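Local structure of aprataxin and PNK-like factor (Homo sapiens, 5W7W) at residues L34-H45 with L94-R102; Q54-C65 with P77-L86. The protein acts as a histone chaperone in single- and double-strand DNA break repair, and its FHA-like domain, the part described here, mediates interaction with XRCC1 and XRCC4. All blocks are in the same frame, centred on the assembly; numbering follows the deposited sequence.

Interaction 1 (L34-H45 with L94-R102). With FMT (formic acid), chain D; FMT (formic acid), chain C.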
loop_
_atom_site.group_PDB
_atom_site.type_symbol
_atom_site.label_atom_id
_atom_site.label_comp_id
_atom_site.label_asym_id
_atom_site.label_seq_id
_atom_site.Cartn_x
_atom_site.Cartn_y
_atom_site.Cartn_z
ATOM N N LEU A 34 -8.076 -5.135 -3.423
ATOM C CA LEU A 34 -8.381 -3.763 -3.058
ATOM C C LEU A 34 -9.650 -3.255 -3.722
ATOM O O LEU A 34 -10.095 -2.147 -3.408
ATOM C CB LEU A 34 -7.202 -2.844 -3.428
ATOM C CG LEU A 34 -5.847 -3.230 -2.835
ATOM C CD1 LEU A 34 -4.751 -2.268 -3.260
ATOM C CD2 LEU A 34 -5.935 -3.287 -1.337
ATOM N N GLY A 35 -10.237 -4.040 -4.623
ATOM C CA GLY A 35 -11.453 -3.621 -5.292
ATOM C C GLY A 35 -11.242 -2.587 -6.365
ATOM O O GLY A 35 -12.111 -1.744 -6.594
ATOM N N ILE A 36 -10.103 -2.623 -7.037
ATOM C CA ILE A 36 -9.739 -1.624 -8.027
ATOM C C ILE A 36 -9.938 -2.218 -9.417
ATOM O O ILE A 36 -9.386 -3.277 -9.731
ATOM C CB ILE A 36 -8.284 -1.176 -7.831
ATOM C CG1 ILE A 36 -8.126 -0.488 -6.475
ATOM C CG2 ILE A 36 -7.842 -0.274 -8.972
ATOM C CD1 ILE A 36 -6.683 -0.193 -6.121
ATOM N N THR A 37 -10.742 -1.555 -10.246
ATOM C CA THR A 37 -10.873 -1.886 -11.664
ATOM C C THR A 37 -10.589 -0.574 -12.375
ATOM O O THR A 37 -11.416 0.340 -12.361
ATOM C CB THR A 37 -12.268 -2.412 -12.016
ATOM O OG1 THR A 37 -12.535 -3.608 -11.274
ATOM C CG2 THR A 37 -12.376 -2.729 -13.515
ATOM N N ASP A 38 -9.409 -0.468 -12.969
ATOM C CA ASP A 38 -8.931 0.819 -13.454
ATOM C C ASP A 38 -7.730 0.578 -14.348
ATOM O O ASP A 38 -6.723 0.027 -13.896
ATOM C CB ASP A 38 -8.565 1.692 -12.252
ATOM C CG ASP A 38 -8.391 3.163 -12.603
ATOM O OD1 ASP A 38 -7.878 3.494 -13.692
ATOM O OD2 ASP A 38 -8.784 3.991 -11.772
ATOM N N LYS A 39 -7.830 1.003 -15.609
ATOM C CA LYS A 39 -6.743 0.827 -16.555
ATOM C C LYS A 39 -5.473 1.553 -16.129
ATOM O O LYS A 39 -4.390 1.216 -16.621
ATOM C CB LYS A 39 -7.191 1.345 -17.925
ATOM C CG LYS A 39 -7.576 2.820 -17.934
ATOM N N ARG A 40 -5.572 2.537 -15.237
ATOM C CA ARG A 40 -4.414 3.313 -14.812
ATOM C C ARG A 40 -3.568 2.592 -13.776
ATOM O O ARG A 40 -2.471 3.057 -13.446
ATOM C CB ARG A 40 -4.878 4.645 -14.222
ATOM C CG ARG A 40 -5.602 5.548 -15.236
ATOM C CD ARG A 40 -6.228 6.755 -14.567
ATOM N NE ARG A 40 -7.334 6.365 -13.710
ATOM C CZ ARG A 40 -8.090 7.211 -13.024
ATOM N NH1 ARG A 40 -7.882 8.512 -13.116
ATOM N NH2 ARG A 40 -9.054 6.747 -12.250
ATOM N N VAL A 41 -4.046 1.480 -13.242
ATOM C CA VAL A 41 -3.348 0.740 -12.204
ATOM C C VAL A 41 -3.051 -0.646 -12.741
ATOM O O VAL A 41 -3.960 -1.349 -13.191
ATOM C CB VAL A 41 -4.194 0.666 -10.924
ATOM C CG1 VAL A 41 -3.460 -0.086 -9.837
ATOM C CG2 VAL A 41 -4.545 2.060 -10.443
ATOM N N SER A 42 -1.783 -1.042 -12.687
ATOM C CA SER A 42 -1.387 -2.353 -13.159
ATOM C C SER A 42 -1.910 -3.437 -12.221
ATOM O O SER A 42 -2.107 -3.213 -11.025
ATOM C CB SER A 42 0.140 -2.418 -13.191
ATOM O OG SER A 42 0.611 -3.715 -13.518
ATOM N N ARG A 43 -2.082 -4.646 -12.770
ATOM C CA ARG A 43 -2.303 -5.808 -11.925
ATOM C C ARG A 43 -1.092 -6.089 -11.056
ATOM O O ARG A 43 -1.227 -6.709 -9.995
ATOM C CB ARG A 43 -2.584 -7.041 -12.775
ATOM C CG ARG A 43 -3.884 -6.954 -13.543
ATOM C CD ARG A 43 -4.028 -8.121 -14.530
ATOM N N ARG A 44 0.090 -5.672 -11.497
ATOM C CA ARG A 44 1.341 -5.865 -10.760
ATOM C C ARG A 44 1.942 -4.488 -10.507
ATOM O O ARG A 44 2.971 -4.102 -11.067
ATOM C CB ARG A 44 2.306 -6.776 -11.515
ATOM C CG ARG A 44 1.854 -8.222 -11.601
ATOM C CD ARG A 44 2.805 -9.023 -12.496
ATOM N NE ARG A 44 2.761 -8.473 -13.849
ATOM C CZ ARG A 44 1.983 -8.918 -14.832
ATOM N NH1 ARG A 44 1.188 -9.969 -14.650
ATOM N NH2 ARG A 44 2.009 -8.307 -16.009
ATOM N N HIS A 45 1.271 -3.723 -9.662
ATOM C CA HIS A 45 1.655 -2.334 -9.430
ATOM C C HIS A 45 2.728 -2.187 -8.350
ATOM O O HIS A 45 3.662 -1.382 -8.486
ATOM C CB HIS A 45 0.413 -1.528 -9.043
ATOM C CG HIS A 45 0.538 -0.073 -9.313
ATOM N ND1 HIS A 45 0.003 0.502 -10.444
ATOM C CD2 HIS A 45 1.128 0.925 -8.621
ATOM C CE1 HIS A 45 0.260 1.798 -10.436
ATOM N NE2 HIS A 45 0.962 2.078 -9.354
ATOM N N LEU A 94 -1.667 4.379 -4.978
ATOM C CA LEU A 94 -1.381 3.795 -6.280
ATOM C C LEU A 94 -1.574 4.778 -7.428
ATOM O O LEU A 94 -1.061 4.537 -8.526
ATOM C CB LEU A 94 -2.230 2.541 -6.513
ATOM C CG LEU A 94 -2.047 1.439 -5.473
ATOM C CD1 LEU A 94 -2.886 0.233 -5.888
ATOM C CD2 LEU A 94 -0.613 1.045 -5.323
ATOM N N LEU A 95 -2.302 5.868 -7.216
ATOM C CA LEU A 95 -2.316 7.024 -8.108
ATOM C C LEU A 95 -2.040 8.239 -7.237
ATOM O O LEU A 95 -2.126 8.187 -6.008
ATOM C CB LEU A 95 -3.646 7.197 -8.860
ATOM C CG LEU A 95 -4.003 6.078 -9.826
ATOM C CD1 LEU A 95 -5.388 6.326 -10.370
ATOM C CD2 LEU A 95 -2.997 5.990 -10.973
ATOM N N VAL A 96 -1.704 9.365 -7.858
ATOM C CA VAL A 96 -1.264 10.509 -7.068
ATOM C C VAL A 96 -2.348 10.968 -6.107
ATOM O O VAL A 96 -2.037 11.457 -5.017
ATOM C CB VAL A 96 -0.771 11.650 -7.988
ATOM C CG1 VAL A 96 -1.897 12.193 -8.841
ATOM C CG2 VAL A 96 -0.143 12.767 -7.158
ATOM N N ASP A 97 -3.615 10.849 -6.500
ATOM C CA ASP A 97 -4.731 11.422 -5.753
ATOM C C ASP A 97 -5.887 10.446 -5.601
ATOM O O ASP A 97 -7.017 10.869 -5.350
ATOM C CB ASP A 97 -5.221 12.715 -6.401
ATOM C CG ASP A 97 -5.668 12.521 -7.828
ATOM O OD1 ASP A 97 -5.638 11.387 -8.350
ATOM O OD2 ASP A 97 -6.043 13.539 -8.463
ATOM N N LYS A 98 -5.633 9.152 -5.756
ATOM C CA LYS A 98 -6.684 8.149 -5.696
ATOM C C LYS A 98 -6.054 6.837 -5.251
ATOM O O LYS A 98 -4.854 6.614 -5.452
ATOM C CB LYS A 98 -7.360 7.982 -7.066
ATOM C CG LYS A 98 -8.666 7.217 -7.047
ATOM C CD LYS A 98 -9.348 7.222 -8.426
ATOM C CE LYS A 98 -10.661 6.440 -8.457
ATOM N NZ LYS A 98 -11.660 6.978 -7.512
ATOM N N TYR A 99 -6.864 5.964 -4.649
ATOM C CA TYR A 99 -6.379 4.690 -4.128
ATOM C C TYR A 99 -5.268 4.903 -3.093
ATOM O O TYR A 99 -4.159 4.357 -3.195
ATOM C CB TYR A 99 -5.934 3.754 -5.257
ATOM C CG TYR A 99 -6.946 3.623 -6.371
ATOM C CD1 TYR A 99 -8.233 3.175 -6.111
ATOM C CD2 TYR A 99 -6.622 3.955 -7.674
ATOM C CE1 TYR A 99 -9.169 3.046 -7.127
ATOM C CE2 TYR A 99 -7.555 3.837 -8.696
ATOM C CZ TYR A 99 -8.817 3.387 -8.414
ATOM O OH TYR A 99 -9.756 3.280 -9.433
ATOM N N ILE A 100 -5.581 5.733 -2.107
ATOM C CA ILE A 100 -4.709 6.108 -1.004
ATOM C C ILE A 100 -5.121 5.268 0.198
ATOM O O ILE A 100 -6.320 5.112 0.485
ATOM C CB ILE A 100 -4.841 7.615 -0.684
ATOM C CG1 ILE A 100 -4.721 8.488 -1.947
ATOM C CG2 ILE A 100 -3.808 8.024 0.347
ATOM C CD1 ILE A 100 -5.257 9.900 -1.794
ATOM N N PHE A 101 -4.137 4.736 0.919
ATOM C CA PHE A 101 -4.368 3.896 2.084
ATOM C C PHE A 101 -3.479 4.311 3.234
ATOM O O PHE A 101 -2.287 4.519 3.052
ATOM C CB PHE A 101 -4.056 2.444 1.749
ATOM C CG PHE A 101 -4.927 1.880 0.669
ATOM C CD1 PHE A 101 -6.140 1.263 0.968
ATOM C CD2 PHE A 101 -4.554 1.990 -0.651
ATOM C CE1 PHE A 101 -6.945 0.759 -0.044
ATOM C CE2 PHE A 101 -5.374 1.500 -1.658
ATOM C CZ PHE A 101 -6.571 0.895 -1.347
ATOM N N ARG A 102 -4.066 4.391 4.422
ATOM C CA ARG A 102 -3.332 4.560 5.660
ATOM C C ARG A 102 -3.015 3.186 6.230
ATOM O O ARG A 102 -3.825 2.262 6.149
ATOM C CB ARG A 102 -4.153 5.375 6.660
ATOM C CG ARG A 102 -3.351 5.707 7.894
ATOM C CD ARG A 102 -4.092 6.545 8.923
ATOM N NE ARG A 102 -4.643 7.781 8.360
ATOM C CZ ARG A 102 -3.992 8.937 8.277
ATOM N NH1 ARG A 102 -2.748 9.054 8.709
ATOM N NH2 ARG A 102 -4.570 10.008 7.750
HETATM C C FMT D . -10.332 5.444 -4.213
HETATM O O1 FMT D . -11.273 5.477 -5.015
HETATM O O2 FMT D . -9.710 6.458 -3.906
HETATM C C FMT C . -7.976 8.222 7.082
HETATM O O1 FMT C . -7.619 9.386 6.976
HETATM O O2 FMT C . -7.172 7.335 7.345
HETATM O O HOH W 1 -11.545 1.094 -9.289
#
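Tyr-99 and Asp-38 make the one direct hydrogen bond of this contact. The phenol OH of Tyr-99 donates to Asp-38 OD2 over 2.6 Å, using the anti lone pair of that oxygen. Asp-38 OD2 lies at the ring edge, near its plane, with the carboxylate turned 78° from the ring. Water 1 accepts from Thr-37 N and donates to Tyr-99 OH.

Arg-40 holds the same carboxylate side-on in a salt bridge. Its NE reaches Asp-38 OD1 at 2.9 Å and its NH2 reaches Asp-38 OD2 at 2.8 Å, both on syn lone pairs. The bend at chi3 of Arg-40 (-68°) turns the guanidinium back to the aspartate. Arg-40 N also donates to Asp-38 OD1, which makes an Asx turn. Leu-95 CD1 lies over the centre of one guanidinium face.

Apolar side chains fill the rest of the contact. Ile-36 CG2 covers one face of the Tyr-99 ring in a CH-pi contact, 4.1 Å from the centroid. Lys-98 CG lies over the opposite face. Val-41 CG2 approaches Tyr-99 CE2 at 3.9 Å. Leu-94 CD1 touches both Ile-36 CD1 and Val-41 CG1, and Leu-94 CD2 touches His-45 CD2 at 3.7 Å. Leu-34 CD1 reaches both Leu-94 CD1 and Phe-101 CZ. His-45 NE2 hydrogen-bonds to Pro-64 O, and ND1 accepts from Ser-42 N.

A formic acid molecule, probably from the crystallisation liquor, accepts hydrogen bonds from Lys-98 NZ and Tyr-99 N.

The contact joins part of the long loop between strands 24-28 and 46-51 to the turn leading into strand 100-105. Ser-42 and His-45 in this loop are consistent with the Ser-x-x-His signature of FHA domains. Each Asp-38 oxygen accepts two bonds, which fixes the carboxylate's rotation. The neighbouring guanidinium probably stabilises its negative charge.

Interaction 2 (Q54-C65 with P77-L86)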
loop_
_atom_site.group_PDB
_atom_site.type_symbol
_atom_site.label_atom_id
_atom_site.label_comp_id
_atom_site.label_asym_id
_atom_site.label_seq_id
_atom_site.Cartn_x
_atom_site.Cartn_y
_atom_site.Cartn_z
ATOM N N GLN A 54 7.135 -5.404 10.513
ATOM C CA GLN A 54 7.214 -4.239 9.646
ATOM C C GLN A 54 6.548 -4.522 8.318
ATOM O O GLN A 54 6.445 -5.668 7.871
ATOM C CB GLN A 54 8.653 -3.822 9.349
ATOM C CG GLN A 54 9.392 -3.338 10.577
ATOM C CD GLN A 54 10.817 -2.929 10.259
ATOM O OE1 GLN A 54 11.720 -3.767 10.263
ATOM N NE2 GLN A 54 11.018 -1.670 9.936
ATOM N N LEU A 55 6.090 -3.435 7.702
ATOM C CA LEU A 55 5.492 -3.453 6.379
ATOM C C LEU A 55 6.336 -2.583 5.459
ATOM O O LEU A 55 6.659 -1.451 5.823
ATOM C CB LEU A 55 4.073 -2.880 6.470
ATOM C CG LEU A 55 3.353 -2.664 5.138
ATOM C CD1 LEU A 55 3.096 -3.984 4.458
ATOM C CD2 LEU A 55 2.038 -1.895 5.346
ATOM N N ARG A 56 6.699 -3.107 4.282
ATOM C CA ARG A 56 7.396 -2.308 3.276
ATOM C C ARG A 56 6.733 -2.499 1.923
ATOM O O ARG A 56 6.073 -3.510 1.666
ATOM C CB ARG A 56 8.905 -2.618 3.218
ATOM C CG ARG A 56 9.249 -4.093 3.145
ATOM C CD ARG A 56 10.732 -4.341 2.978
ATOM N NE ARG A 56 11.010 -5.764 2.910
ATOM C CZ ARG A 56 12.143 -6.296 2.460
ATOM N NH1 ARG A 56 13.141 -5.542 2.053
ATOM N NH2 ARG A 56 12.249 -7.621 2.431
ATOM N N ILE A 57 6.900 -1.492 1.063
ATOM C CA ILE A 57 6.339 -1.477 -0.285
ATOM C C ILE A 57 7.468 -1.322 -1.292
ATOM O O ILE A 57 8.398 -0.537 -1.088
ATOM C CB ILE A 57 5.299 -0.341 -0.455
ATOM C CG1 ILE A 57 4.651 -0.414 -1.839
ATOM C CG2 ILE A 57 5.907 1.052 -0.244
ATOM C CD1 ILE A 57 3.429 0.444 -1.984
ATOM N N LYS A 58 7.372 -2.074 -2.386
ATOM C CA LYS A 58 8.285 -1.943 -3.524
ATOM C C LYS A 58 7.463 -1.634 -4.766
ATOM O O LYS A 58 6.673 -2.494 -5.208
ATOM C CB LYS A 58 9.088 -3.226 -3.737
ATOM C CG LYS A 58 10.100 -3.122 -4.879
ATOM C CD LYS A 58 11.055 -4.310 -4.951
ATOM C CE LYS A 58 10.323 -5.600 -5.091
ATOM N NZ LYS A 58 11.275 -6.734 -5.386
ATOM N N PRO A 59 7.579 -0.438 -5.344
ATOM C CA PRO A 59 6.883 -0.150 -6.609
ATOM C C PRO A 59 7.520 -0.941 -7.741
ATOM O O PRO A 59 8.741 -0.900 -7.916
ATOM C CB PRO A 59 7.114 1.358 -6.792
ATOM C CG PRO A 59 7.549 1.855 -5.448
ATOM C CD PRO A 59 8.311 0.734 -4.862
ATOM N N ILE A 60 6.703 -1.669 -8.513
ATOM C CA ILE A 60 7.237 -2.565 -9.541
ATOM C C ILE A 60 6.673 -2.296 -10.938
ATOM O O ILE A 60 6.856 -3.114 -11.838
ATOM C CB ILE A 60 7.098 -4.053 -9.167
ATOM C CG1 ILE A 60 5.637 -4.441 -8.918
ATOM C CG2 ILE A 60 7.994 -4.378 -7.984
ATOM C CD1 ILE A 60 5.391 -5.919 -9.048
ATOM N N HIS A 61 6.059 -1.142 -11.160
ATOM C CA HIS A 61 5.502 -0.818 -12.468
ATOM C C HIS A 61 6.006 0.541 -12.919
ATOM O O HIS A 61 6.537 1.332 -12.143
ATOM C CB HIS A 61 3.966 -0.883 -12.454
ATOM C CG HIS A 61 3.363 -0.835 -13.811
ATOM N ND1 HIS A 61 2.818 0.313 -14.337
ATOM C CD2 HIS A 61 3.249 -1.791 -14.757
ATOM C CE1 HIS A 61 2.369 0.052 -15.554
ATOM N NE2 HIS A 61 2.629 -1.212 -15.836
ATOM N N THR A 62 5.831 0.831 -14.202
ATOM C CA THR A 62 6.207 2.160 -14.678
ATOM C C THR A 62 5.349 3.263 -14.061
ATOM O O THR A 62 5.856 4.358 -13.804
ATOM C CB THR A 62 6.155 2.237 -16.197
ATOM O OG1 THR A 62 4.901 1.757 -16.650
ATOM C CG2 THR A 62 7.267 1.417 -16.836
ATOM N N ASN A 63 4.078 2.982 -13.776
ATOM C CA ASN A 63 3.256 3.940 -13.049
ATOM C C ASN A 63 3.666 3.903 -11.586
ATOM O O ASN A 63 3.769 2.811 -11.016
ATOM C CB ASN A 63 1.781 3.595 -13.188
ATOM C CG ASN A 63 1.295 3.704 -14.609
ATOM O OD1 ASN A 63 1.794 4.529 -15.383
ATOM N ND2 ASN A 63 0.308 2.882 -14.961
ATOM N N PRO A 64 3.959 5.041 -10.979
ATOM C CA PRO A 64 4.607 5.045 -9.663
ATOM C C PRO A 64 3.645 4.741 -8.528
ATOM O O PRO A 64 2.427 4.726 -8.672
ATOM C CB PRO A 64 5.149 6.468 -9.520
ATOM C CG PRO A 64 4.371 7.265 -10.437
ATOM C CD PRO A 64 3.909 6.385 -11.564
ATOM N N CYS A 65 4.237 4.516 -7.371
ATOM C CA CYS A 65 3.535 4.572 -6.100
ATOM C C CYS A 65 3.929 5.844 -5.374
ATOM O O CYS A 65 4.970 6.433 -5.666
ATOM C CB CYS A 65 3.919 3.399 -5.215
ATOM S SG CYS A 65 3.461 1.783 -5.848
ATOM N N PRO A 77 6.094 10.781 -4.973
ATOM C CA PRO A 77 6.342 9.545 -5.722
ATOM C C PRO A 77 7.606 8.856 -5.232
ATOM O O PRO A 77 8.644 9.496 -5.032
ATOM C CB PRO A 77 6.476 10.029 -7.175
ATOM C CG PRO A 77 6.977 11.446 -7.050
ATOM C CD PRO A 77 6.243 11.981 -5.820
ATOM N N LEU A 78 7.518 7.548 -5.053
ATOM C CA LEU A 78 8.628 6.736 -4.583
ATOM C C LEU A 78 9.599 6.380 -5.703
ATOM O O LEU A 78 9.214 6.167 -6.850
ATOM C CB LEU A 78 8.092 5.436 -3.989
ATOM C CG LEU A 78 7.417 5.594 -2.636
ATOM C CD1 LEU A 78 6.773 4.271 -2.279
ATOM C CD2 LEU A 78 8.424 6.007 -1.572
ATOM N N LYS A 79 10.866 6.250 -5.339
ATOM C CA LYS A 79 11.867 5.776 -6.287
ATOM C C LYS A 79 11.498 4.348 -6.733
ATOM O O LYS A 79 11.177 3.500 -5.888
ATOM C CB LYS A 79 13.252 5.805 -5.626
ATOM C CG LYS A 79 14.415 5.690 -6.610
ATOM C CD LYS A 79 15.746 6.051 -5.925
ATOM C CE LYS A 79 16.904 6.029 -6.910
ATOM N NZ LYS A 79 18.184 6.352 -6.224
ATOM N N PRO A 80 11.512 4.049 -8.030
ATOM C CA PRO A 80 11.009 2.745 -8.481
ATOM C C PRO A 80 11.876 1.561 -8.064
ATOM O O PRO A 80 13.108 1.632 -8.010
ATOM C CB PRO A 80 10.968 2.888 -10.010
ATOM C CG PRO A 80 10.835 4.343 -10.235
ATOM C CD PRO A 80 11.663 4.983 -9.162
ATOM N N ASN A 81 11.208 0.445 -7.792
ATOM C CA ASN A 81 11.836 -0.862 -7.633
ATOM C C ASN A 81 12.751 -0.963 -6.431
ATOM O O ASN A 81 13.637 -1.836 -6.398
ATOM C CB ASN A 81 12.579 -1.309 -8.900
ATOM C CG ASN A 81 12.660 -2.807 -8.997
ATOM O OD1 ASN A 81 11.677 -3.495 -8.734
ATOM N ND2 ASN A 81 13.843 -3.334 -9.337
ATOM N N LEU A 82 12.554 -0.091 -5.457
ATOM C CA LEU A 82 13.228 -0.118 -4.168
ATOM C C LEU A 82 12.172 -0.174 -3.074
ATOM O O LEU A 82 11.060 0.342 -3.242
ATOM C CB LEU A 82 14.081 1.135 -3.966
ATOM C CG LEU A 82 15.172 1.350 -5.015
ATOM C CD1 LEU A 82 15.801 2.736 -4.841
ATOM C CD2 LEU A 82 16.224 0.298 -4.940
ATOM N N TRP A 83 12.516 -0.806 -1.958
ATOM C CA TRP A 83 11.612 -0.889 -0.820
ATOM C C TRP A 83 11.603 0.400 -0.005
ATOM O O TRP A 83 12.637 1.049 0.204
ATOM C CB TRP A 83 12.033 -2.023 0.104
ATOM C CG TRP A 83 11.962 -3.376 -0.476
ATOM C CD1 TRP A 83 13.013 -4.104 -0.979
ATOM C CD2 TRP A 83 10.808 -4.205 -0.603
ATOM N NE1 TRP A 83 12.572 -5.314 -1.419
ATOM C CE2 TRP A 83 11.225 -5.403 -1.208
ATOM C CE3 TRP A 83 9.456 -4.048 -0.284
ATOM C CZ2 TRP A 83 10.350 -6.439 -1.476
ATOM C CZ3 TRP A 83 8.584 -5.071 -0.560
ATOM C CH2 TRP A 83 9.028 -6.257 -1.149
ATOM N N CYS A 84 10.420 0.715 0.507
ATOM C CA CYS A 84 10.191 1.792 1.458
ATOM C C CYS A 84 9.354 1.250 2.608
ATOM O O CYS A 84 8.286 0.674 2.380
ATOM C CB CYS A 84 9.405 2.922 0.778
ATOM S SG CYS A 84 9.047 4.362 1.807
ATOM N N TYR A 85 9.818 1.441 3.835
ATOM C CA TYR A 85 9.036 1.059 5.005
ATOM C C TYR A 85 7.845 1.984 5.204
ATOM O O TYR A 85 7.922 3.203 5.012
ATOM C CB TYR A 85 9.920 0.985 6.269
ATOM C CG TYR A 85 10.681 -0.312 6.311
ATOM C CD1 TYR A 85 9.999 -1.499 6.530
ATOM C CD2 TYR A 85 12.047 -0.381 6.082
ATOM C CE1 TYR A 85 10.640 -2.718 6.521
ATOM C CE2 TYR A 85 12.705 -1.600 6.077
ATOM C CZ TYR A 85 11.993 -2.768 6.286
ATOM O OH TYR A 85 12.634 -3.984 6.271
ATOM N N LEU A 86 6.730 1.381 5.596
ATOM C CA LEU A 86 5.483 2.085 5.876
ATOM C C LEU A 86 5.182 1.877 7.350
ATOM O O LEU A 86 4.757 0.784 7.754
ATOM C CB LEU A 86 4.360 1.507 5.030
ATOM C CG LEU A 86 4.567 1.545 3.518
ATOM C CD1 LEU A 86 3.404 0.869 2.804
ATOM C CD2 LEU A 86 4.745 2.975 3.028
HETATM O O HOH W 2 6.185 -1.004 9.289
HETATM O O HOH W 3 11.772 -6.071 -8.033
HETATM O O HOH W 4 7.118 4.447 -7.550
#
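This contact lies at the edge of the four-stranded antiparallel sheet, where strand 54-59 pairs with the outermost strand 84-85. Ile-57 and Cys-84 form a hydrogen-bonded pair: Ile-57 N donates to Cys-84 O and Cys-84 N to Ile-57 O, both at 2.9 Å. Leu-86 N also donates to Leu-55 O. Further along, Asn-81 N bonds to Pro-59 O, and Leu-78 N to Cys-65 O.

On one face, Trp-83 lies between Arg-56 and Lys-58. Arg-56 CG sits between the backbone N and the carbonyl carbon (chi1 49°), and the chain runs extended to NE, which lays it along the indole. The guanidinium stacks there as a cation-pi pair, Arg-56 CZ 3.9 Å from the five-membered ring centroid of Trp-83 and the planes 26° apart. Lys-58 CB makes a CH-pi contact from the opposite side, 3.6 Å from the six-membered ring centroid of Trp-83. Arg-56 NE is also salt-bridged to Glu-49. An alanine in place of Trp-83 would remove the indole, and the Arg-56 guanidinium would probably lose its stacking surface and the Lys-58 chain its support. Nearby, the Gln-54 amide stacks on Tyr-85, its plane only 7° from the ring's.

On the face of Ile-57 and Cys-84, Ile-57 CG2 meets Leu-78 CD1 and Leu-86 CD1, each at 3.9 Å. Leu-55 and Leu-86 also touch Ile-103 of the six-stranded sheet, so this apolar face packs between the two sheets of the beta-sandwich, as in FHA domains.

How the interactions relate
From the N terminus, the chain first passes through 34-45, part of the long loop between strands 24-28 and 46-51. It then runs along strand 46-51 and into 54-65, the first segment of interaction 2. Twelve residues on, 77-86 returns to pair with it and closes the shorter loop. Only later does 94-102 come back to 34-45, so interaction 1 closes a longer loop that contains both segments of interaction 2. The centres are 13 Å apart, but the contacts meet at His-45: NE2 hydrogen-bonds to Pro-64 O, and His-45 O to Ile-60 N. Interaction 2 completes the edge of the four-stranded sheet. Interaction 1 ties a loop between two of that sheet's strands to the six-stranded sheet.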